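Local coordinates for protein glucose-6-phosphate 1-dehydrogenase (Mycobacterium avium, PDB 4LGV) that probably catalyses the NAD(P)-dependent oxidation of glucose 6-phosphate to 6-phosphoglucono-lactone, the first step of the pentose phosphate pathway, at residues L154-F165 with V182-H193. Residues are numbered along the deposited sequence; the frame is centred on the assembly and turned at random. Where two conformers were deposited one is given.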
ATOM      1  N   LEU A 154     -24.151  41.445 -23.497  1.00 43.60           N
ATOM      2  CA  LEU A 154     -23.502  40.251 -22.899  1.00 45.86           C
ATOM      3  C   LEU A 154     -21.970  40.289 -22.767  1.00 43.75           C
ATOM      4  O   LEU A 154     -21.394  39.433 -22.106  1.00 42.07           O
ATOM      5  CB  LEU A 154     -23.927  38.991 -23.663  1.00 46.70           C
ATOM      6  CG  LEU A 154     -25.415  38.647 -23.512  1.00 47.98           C
ATOM      7  CD1 LEU A 154     -25.750  37.448 -24.381  1.00 48.02           C
ATOM      8  CD2 LEU A 154     -25.803  38.358 -22.064  1.00 48.20           C
ATOM      9  N   GLU A 155     -21.329  41.277 -23.366  1.00 48.01           N
ATOM     10  CA  GLU A 155     -19.887  41.455 -23.251  1.00 54.07           C
ATOM     11  C   GLU A 155     -19.634  41.759 -21.787  1.00 54.01           C
ATOM     12  O   GLU A 155     -20.294  42.604 -21.177  1.00 56.48           O
ATOM     13  CB  GLU A 155     -19.354  42.586 -24.168  1.00 57.66           C
ATOM     14  N   ARG A 156     -18.735  40.995 -21.209  1.00 52.51           N
ATOM     15  CA  ARG A 156     -18.364  41.174 -19.805  1.00 54.38           C
ATOM     16  C   ARG A 156     -19.467  40.835 -18.837  1.00 48.48           C
ATOM     17  O   ARG A 156     -19.426  41.234 -17.672  1.00 50.10           O
ATOM     18  CB  ARG A 156     -17.860  42.605 -19.503  1.00 57.57           C
ATOM     19  CG  ARG A 156     -16.395  42.811 -19.861  1.00 62.30           C
ATOM     20  CD  ARG A 156     -16.053  44.282 -19.794  1.00 64.89           C
ATOM     21  NE  ARG A 156     -17.132  45.006 -20.429  1.00 66.63           N
ATOM     22  CZ  ARG A 156     -17.387  46.288 -20.238  1.00 72.08           C
ATOM     23  NH1 ARG A 156     -16.636  47.024 -19.409  1.00 78.91           N
ATOM     24  NH2 ARG A 156     -18.408  46.830 -20.879  1.00 72.42           N
ATOM     25  N   ALA A 157     -20.467  40.121 -19.323  1.00 42.69           N
ATOM     26  CA  ALA A 157     -21.555  39.712 -18.479  1.00 38.97           C
ATOM     27  C   ALA A 157     -21.383  38.273 -18.021  1.00 36.32           C
ATOM     28  O   ALA A 157     -20.622  37.516 -18.595  1.00 35.58           O
ATOM     29  CB  ALA A 157     -22.885  39.872 -19.191  1.00 38.02           C
ATOM     30  N   ARG A 158     -22.097  37.939 -16.960  1.00 33.81           N
ATOM     31  CA  ARG A 158     -22.396  36.563 -16.628  1.00 33.11           C
ATOM     32  C   ARG A 158     -23.906  36.429 -16.495  1.00 31.77           C
ATOM     33  O   ARG A 158     -24.593  37.415 -16.231  1.00 29.81           O
ATOM     34  CB  ARG A 158     -21.717  36.146 -15.333  1.00 34.01           C
ATOM     35  CG  ARG A 158     -20.193  36.179 -15.422  1.00 37.02           C
ATOM     36  CD  ARG A 158     -19.546  35.588 -14.170  1.00 38.74           C
ATOM     37  NE  ARG A 158     -18.119  35.850 -14.184  1.00 40.20           N
ATOM     38  CZ  ARG A 158     -17.521  36.879 -13.592  1.00 41.63           C
ATOM     39  NH1 ARG A 158     -18.214  37.790 -12.885  1.00 40.62           N
ATOM     40  NH2 ARG A 158     -16.199  36.984 -13.693  1.00 41.73           N
ATOM     41  N   VAL A 159     -24.400  35.205 -16.627  1.00 30.61           N
ATOM     42  CA  VAL A 159     -25.816  34.915 -16.517  1.00 29.93           C
ATOM     43  C   VAL A 159     -25.989  33.754 -15.544  1.00 29.46           C
ATOM     44  O   VAL A 159     -25.437  32.649 -15.746  1.00 28.36           O
ATOM     45  CB  VAL A 159     -26.392  34.515 -17.866  1.00 30.70           C
ATOM     46  CG1 VAL A 159     -27.874  34.190 -17.766  1.00 30.84           C
ATOM     47  CG2 VAL A 159     -26.175  35.635 -18.848  1.00 31.28           C
ATOM     48  N   ALA A 160     -26.759  34.009 -14.489  1.00 28.84           N
ATOM     49  CA  ALA A 160     -27.056  32.978 -13.507  1.00 28.70           C
ATOM     50  C   ALA A 160     -28.492  32.531 -13.715  1.00 29.56           C
ATOM     51  O   ALA A 160     -29.425  33.350 -13.641  1.00 30.73           O
ATOM     52  CB  ALA A 160     -26.855  33.523 -12.132  1.00 28.37           C
ATOM     53  N   VAL A 161     -28.681  31.243 -13.957  1.00 29.95           N
ATOM     54  CA  VAL A 161     -30.005  30.693 -14.205  1.00 30.66           C
ATOM     55  C   VAL A 161     -30.500  29.850 -13.060  1.00 30.74           C
ATOM     56  O   VAL A 161     -29.799  28.923 -12.593  1.00 29.66           O
ATOM     57  CB  VAL A 161     -30.082  29.851 -15.535  1.00 31.76           C
ATOM     58  CG1 VAL A 161     -29.931  30.767 -16.699  1.00 32.19           C
ATOM     59  CG2 VAL A 161     -29.014  28.799 -15.609  1.00 32.08           C
ATOM     60  N   GLU A 162     -31.722  30.137 -12.612  1.00 30.41           N
ATOM     61  CA  GLU A 162     -32.309  29.319 -11.532  1.00 32.79           C
ATOM     62  C   GLU A 162     -32.702  27.957 -12.012  1.00 34.26           C
ATOM     63  O   GLU A 162     -33.201  27.806 -13.094  1.00 35.60           O
ATOM     64  CB  GLU A 162     -33.564  29.994 -10.924  1.00 32.21           C
ATOM     65  CG  GLU A 162     -33.234  30.893  -9.753  1.00 31.93           C
ATOM     66  CD  GLU A 162     -32.613  30.122  -8.623  1.00 31.63           C
ATOM     67  OE1 GLU A 162     -31.875  30.713  -7.810  1.00 34.46           O
ATOM     68  OE2 GLU A 162     -32.844  28.917  -8.535  1.00 32.88           O
ATOM     69  N   LYS A 163     -32.509  26.966 -11.174  1.00 37.09           N
ATOM     70  CA  LYS A 163     -33.044  25.636 -11.390  1.00 40.57           C
ATOM     71  C   LYS A 163     -34.568  25.669 -11.623  1.00 41.27           C
ATOM     72  O   LYS A 163     -35.250  26.452 -10.985  1.00 43.16           O
ATOM     73  CB  LYS A 163     -32.748  24.895 -10.090  1.00 44.18           C
ATOM     74  CG  LYS A 163     -33.311  23.520  -9.900  1.00 48.86           C
ATOM     75  CD  LYS A 163     -32.647  22.981  -8.644  1.00 54.02           C
ATOM     76  CE  LYS A 163     -33.301  21.762  -7.994  1.00 58.85           C
ATOM     77  NZ  LYS A 163     -32.304  21.157  -7.050  1.00 60.37           N
ATOM     78  N   PRO A 164     -35.116  24.794 -12.476  1.00 42.24           N
ATOM     79  CA  PRO A 164     -34.428  23.744 -13.217  1.00 44.66           C
ATOM     80  C   PRO A 164     -33.822  24.263 -14.507  1.00 45.84           C
ATOM     81  O   PRO A 164     -34.271  25.285 -15.049  1.00 47.98           O
ATOM     82  CB  PRO A 164     -35.542  22.740 -13.524  1.00 45.88           C
ATOM     83  CG  PRO A 164     -36.764  23.599 -13.652  1.00 45.89           C
ATOM     84  CD  PRO A 164     -36.582  24.665 -12.594  1.00 44.11           C
ATOM     85  N   PHE A 165     -32.786  23.576 -14.946  1.00 46.54           N
ATOM     86  CA  PHE A 165     -32.157  23.824 -16.230  1.00 51.22           C
ATOM     87  C   PHE A 165     -32.126  22.486 -16.962  1.00 52.40           C
ATOM     88  O   PHE A 165     -31.066  21.982 -17.273  1.00 52.57           O
ATOM     89  CB  PHE A 165     -30.729  24.435 -16.092  1.00 52.32           C
ATOM     90  CG  PHE A 165     -30.196  24.420 -14.695  1.00 51.41           C
ATOM     91  CD1 PHE A 165     -29.602  23.274 -14.166  1.00 52.49           C
ATOM     92  CD2 PHE A 165     -30.303  25.558 -13.889  1.00 47.31           C
ATOM     93  CE1 PHE A 165     -29.125  23.275 -12.848  1.00 53.32           C
ATOM     94  CE2 PHE A 165     -29.828  25.549 -12.590  1.00 45.34           C
ATOM     95  CZ  PHE A 165     -29.247  24.421 -12.072  1.00 47.05           C
ATOM     96  N   VAL A 182     -24.503  32.008 -27.569  1.00 45.84           N
ATOM     97  CA  VAL A 182     -24.160  33.409 -27.287  1.00 44.58           C
ATOM     98  C   VAL A 182     -23.283  33.633 -26.037  1.00 44.01           C
ATOM     99  O   VAL A 182     -22.799  34.741 -25.820  1.00 44.26           O
ATOM    100  CB  VAL A 182     -25.415  34.290 -27.205  1.00 45.76           C
ATOM    101  CG1 VAL A 182     -26.102  34.425 -28.581  1.00 47.25           C
ATOM    102  CG2 VAL A 182     -26.413  33.756 -26.196  1.00 45.59           C
ATOM    103  N   LEU A 183     -23.109  32.602 -25.211  1.00 40.84           N
ATOM    104  CA  LEU A 183     -22.299  32.695 -24.000  1.00 39.03           C
ATOM    105  C   LEU A 183     -21.195  31.639 -24.004  1.00 36.98           C
ATOM    106  O   LEU A 183     -21.422  30.515 -24.405  1.00 37.58           O
ATOM    107  CB  LEU A 183     -23.167  32.475 -22.766  1.00 37.07           C
ATOM    108  CG  LEU A 183     -24.268  33.515 -22.503  1.00 37.53           C
ATOM    109  CD1 LEU A 183     -25.303  33.004 -21.482  1.00 37.03           C
ATOM    110  CD2 LEU A 183     -23.659  34.808 -22.024  1.00 36.51           C
ATOM    111  N   ASP A 184     -20.031  32.007 -23.506  1.00 36.36           N
ATOM    112  CA  ASP A 184     -19.041  31.019 -23.082  1.00 37.32           C
ATOM    113  C   ASP A 184     -19.505  30.309 -21.833  1.00 34.45           C
ATOM    114  O   ASP A 184     -20.300  30.844 -21.052  1.00 34.72           O
ATOM    115  CB  ASP A 184     -17.686  31.680 -22.791  1.00 39.37           C
ATOM    116  CG  ASP A 184     -17.118  32.414 -24.008  1.00 42.61           C
ATOM    117  OD1 ASP A 184     -17.327  31.934 -25.148  1.00 43.67           O
ATOM    118  OD2 ASP A 184     -16.493  33.479 -23.810  1.00 45.11           O
ATOM    119  N   GLU A 185     -18.977  29.117 -21.626  1.00 35.06           N
ATOM    120  CA  GLU A 185     -19.325  28.289 -20.471  1.00 34.50           C
ATOM    121  C   GLU A 185     -19.058  29.061 -19.206  1.00 33.47           C
ATOM    122  O   GLU A 185     -19.802  28.928 -18.271  1.00 32.73           O
ATOM    123  CB  GLU A 185     -18.518  26.954 -20.463  1.00 33.79           C
ATOM    124  CG  GLU A 185     -18.762  26.043 -19.235  1.00 32.31           C
ATOM    125  CD  GLU A 185     -20.237  25.654 -19.026  1.00 33.29           C
ATOM    126  OE1 GLU A 185     -21.036  25.708 -20.011  1.00 33.58           O
ATOM    127  OE2 GLU A 185     -20.602  25.301 -17.867  1.00 32.18           O
ATOM    128  N   ASP A 186     -17.975  29.821 -19.162  1.00 33.39           N
ATOM    129  CA  ASP A 186     -17.595  30.478 -17.919  1.00 35.67           C
ATOM    130  C   ASP A 186     -18.474  31.731 -17.630  1.00 35.50           C
ATOM    131  O   ASP A 186     -18.313  32.379 -16.614  1.00 33.57           O
ATOM    132  CB  ASP A 186     -16.098  30.805 -17.901  1.00 36.57           C
ATOM    133  CG  ASP A 186     -15.715  31.980 -18.866  1.00 42.31           C
ATOM    134  OD1 ASP A 186     -16.558  32.497 -19.644  1.00 41.58           O
ATOM    135  OD2 ASP A 186     -14.530  32.387 -18.842  1.00 45.44           O
ATOM    136  N   GLN A 187     -19.403  32.055 -18.522  1.00 36.85           N
ATOM    137  CA  GLN A 187     -20.375  33.117 -18.247  1.00 37.61           C
ATOM    138  C   GLN A 187     -21.677  32.509 -17.729  1.00 37.16           C
ATOM    139  O   GLN A 187     -22.611  33.254 -17.390  1.00 36.61           O
ATOM    140  CB  GLN A 187     -20.675  33.917 -19.522  1.00 38.60           C
ATOM    141  CG  GLN A 187     -19.482  34.665 -20.107  1.00 38.30           C
ATOM    142  CD  GLN A 187     -19.884  35.407 -21.392  1.00 38.32           C
ATOM    143  OE1 GLN A 187     -19.889  34.810 -22.480  1.00 39.66           O
ATOM    144  NE2 GLN A 187     -20.232  36.666 -21.275  1.00 36.46           N
ATOM    145  N   ILE A 188     -21.768  31.170 -17.746  1.00 33.76           N
ATOM    146  CA  ILE A 188     -22.981  30.504 -17.348  1.00 33.37           C
ATOM    147  C   ILE A 188     -22.871  29.951 -15.918  1.00 32.73           C
ATOM    148  O   ILE A 188     -22.030  29.113 -15.653  1.00 33.33           O
ATOM    149  CB  ILE A 188     -23.327  29.366 -18.294  1.00 33.11           C
ATOM    150  CG1 ILE A 188     -23.491  29.891 -19.705  1.00 34.65           C
ATOM    151  CG2 ILE A 188     -24.640  28.708 -17.895  1.00 33.83           C
ATOM    152  CD1 ILE A 188     -23.509  28.800 -20.741  1.00 35.41           C
ATOM    153  N   LEU A 189     -23.788  30.370 -15.045  1.00 31.18           N
ATOM    154  CA  LEU A 189     -23.834  29.930 -13.667  1.00 30.40           C
ATOM    155  C   LEU A 189     -25.180  29.273 -13.375  1.00 30.24           C
ATOM    156  O   LEU A 189     -26.236  29.932 -13.308  1.00 29.04           O
ATOM    157  CB  LEU A 189     -23.633  31.125 -12.744  1.00 31.14           C
ATOM    158  CG  LEU A 189     -22.396  31.991 -13.009  1.00 31.19           C
ATOM    159  CD1 LEU A 189     -22.357  33.230 -12.132  1.00 32.34           C
ATOM    160  CD2 LEU A 189     -21.177  31.204 -12.758  1.00 31.26           C
ATOM    161  N   ARG A 190     -25.146  27.959 -13.215  1.00 29.37           N
ATOM    162  CA  ARG A 190     -26.382  27.218 -13.024  1.00 30.05           C
ATOM    163  C   ARG A 190     -26.651  27.111 -11.527  1.00 30.04           C
ATOM    164  O   ARG A 190     -25.957  26.384 -10.838  1.00 29.66           O
ATOM    165  CB  ARG A 190     -26.279  25.854 -13.677  1.00 30.40           C
ATOM    166  CG  ARG A 190     -25.889  25.957 -15.140  1.00 31.05           C
ATOM    167  CD  ARG A 190     -25.754  24.595 -15.789  1.00 31.92           C
ATOM    168  NE  ARG A 190     -25.410  24.728 -17.200  1.00 32.83           N
ATOM    169  CZ  ARG A 190     -24.177  24.964 -17.661  1.00 33.64           C
ATOM    170  NH1 ARG A 190     -23.113  25.057 -16.850  1.00 32.88           N
ATOM    171  NH2 ARG A 190     -24.000  25.069 -18.949  1.00 34.46           N
ATOM    172  N   VAL A 191     -27.644  27.861 -11.038  1.00 29.56           N
ATOM    173  CA  VAL A 191     -27.881  28.021  -9.618  1.00 29.24           C
ATOM    174  C   VAL A 191     -28.752  26.885  -9.069  1.00 31.01           C
ATOM    175  O   VAL A 191     -29.914  26.676  -9.508  1.00 31.35           O
ATOM    176  CB  VAL A 191     -28.604  29.343  -9.349  1.00 29.83           C
ATOM    177  CG1 VAL A 191     -28.801  29.565  -7.864  1.00 29.19           C
ATOM    178  CG2 VAL A 191     -27.837  30.546  -9.942  1.00 29.16           C
ATOM    179  N   ASP A 192     -28.187  26.136  -8.132  1.00 30.34           N
ATOM    180  CA  ASP A 192     -28.914  25.063  -7.456  1.00 31.26           C
ATOM    181  C   ASP A 192     -28.685  25.266  -5.980  1.00 30.42           C
ATOM    182  O   ASP A 192     -27.572  25.095  -5.499  1.00 28.00           O
ATOM    183  CB  ASP A 192     -28.400  23.695  -7.914  1.00 32.56           C
ATOM    184  CG  ASP A 192     -29.165  22.514  -7.284  1.00 34.23           C
ATOM    185  OD1 ASP A 192     -29.756  22.658  -6.199  1.00 33.83           O
ATOM    186  OD2 ASP A 192     -29.197  21.431  -7.913  1.00 33.69           O
ATOM    187  N   HIS A 193     -29.744  25.657  -5.266  1.00 29.97           N
ATOM    188  CA  HIS A 193     -29.614  26.036  -3.861  0.57 29.42           C
ATOM    189  C   HIS A 193     -28.979  24.958  -3.023  1.00 28.69           C
ATOM    190  O   HIS A 193     -28.230  25.271  -2.124  1.00 27.40           O
ATOM    191  CB  HIS A 193     -30.966  26.427  -3.289  0.57 29.86           C
ATOM    192  CG  HIS A 193     -31.626  27.482  -4.092  0.57 30.58           C
ATOM    193  ND1 HIS A 193     -32.967  27.751  -3.998  0.57 31.14           N
ATOM    194  CD2 HIS A 193     -31.131  28.297  -5.060  0.57 30.47           C
ATOM    195  CE1 HIS A 193     -33.270  28.689  -4.873  0.57 31.39           C
ATOM    196  NE2 HIS A 193     -32.175  29.042  -5.523  0.57 30.28           N
TER
HETATM  197  O   HOH W   1     -29.883  19.215  -6.999  1.00 25.37           O
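The backbones of Val159 and Val161 hydrogen-bond to those of Gln187, Leu189 and Val191 in an unbroken parallel ladder, from Val159 N on Gln187 O (2.8 Å) to Lys163 N on Val191 O. Before the ladder's N-terminal end, the extended Gln187 side chain brings NE2 to Ala157 O (2.8 Å), with a weak second hydrogen bond to Leu154 O, the carbonyl that closes the type II turn with Ala157 N. Strands 158-162 and 188-191, joined by helix 169-180, form a beta-alpha-beta unit of the Rossmann-like nucleotide-binding domain, with 188-191 outermost in the parallel sheet. Apolar packing follows the two faces: Ala160 CB meets Val191 CG2, and Val159 CG2 meets Leu183 CD1, both at 3.8 Å. Arg190 CB sits over one face of the Phe165 ring, a CH-pi contact. Polar side chains pair at the C-terminal ends of the strands. His193 NE2 donates to Glu162 OE1 (2.8 Å), which lies in the ring plane and is met on its syn side, though 26° out of the carboxylate plane; it is also hydrogen-bonded to Tyr133 OH. Lys163, fully extended, forms a salt bridge, NZ meeting Asp192 OD1 at 3.1 Å from above the carboxylate plane (41° out of it); Asp250 O and Asn254 ND2 hold NZ and OD2 respectively.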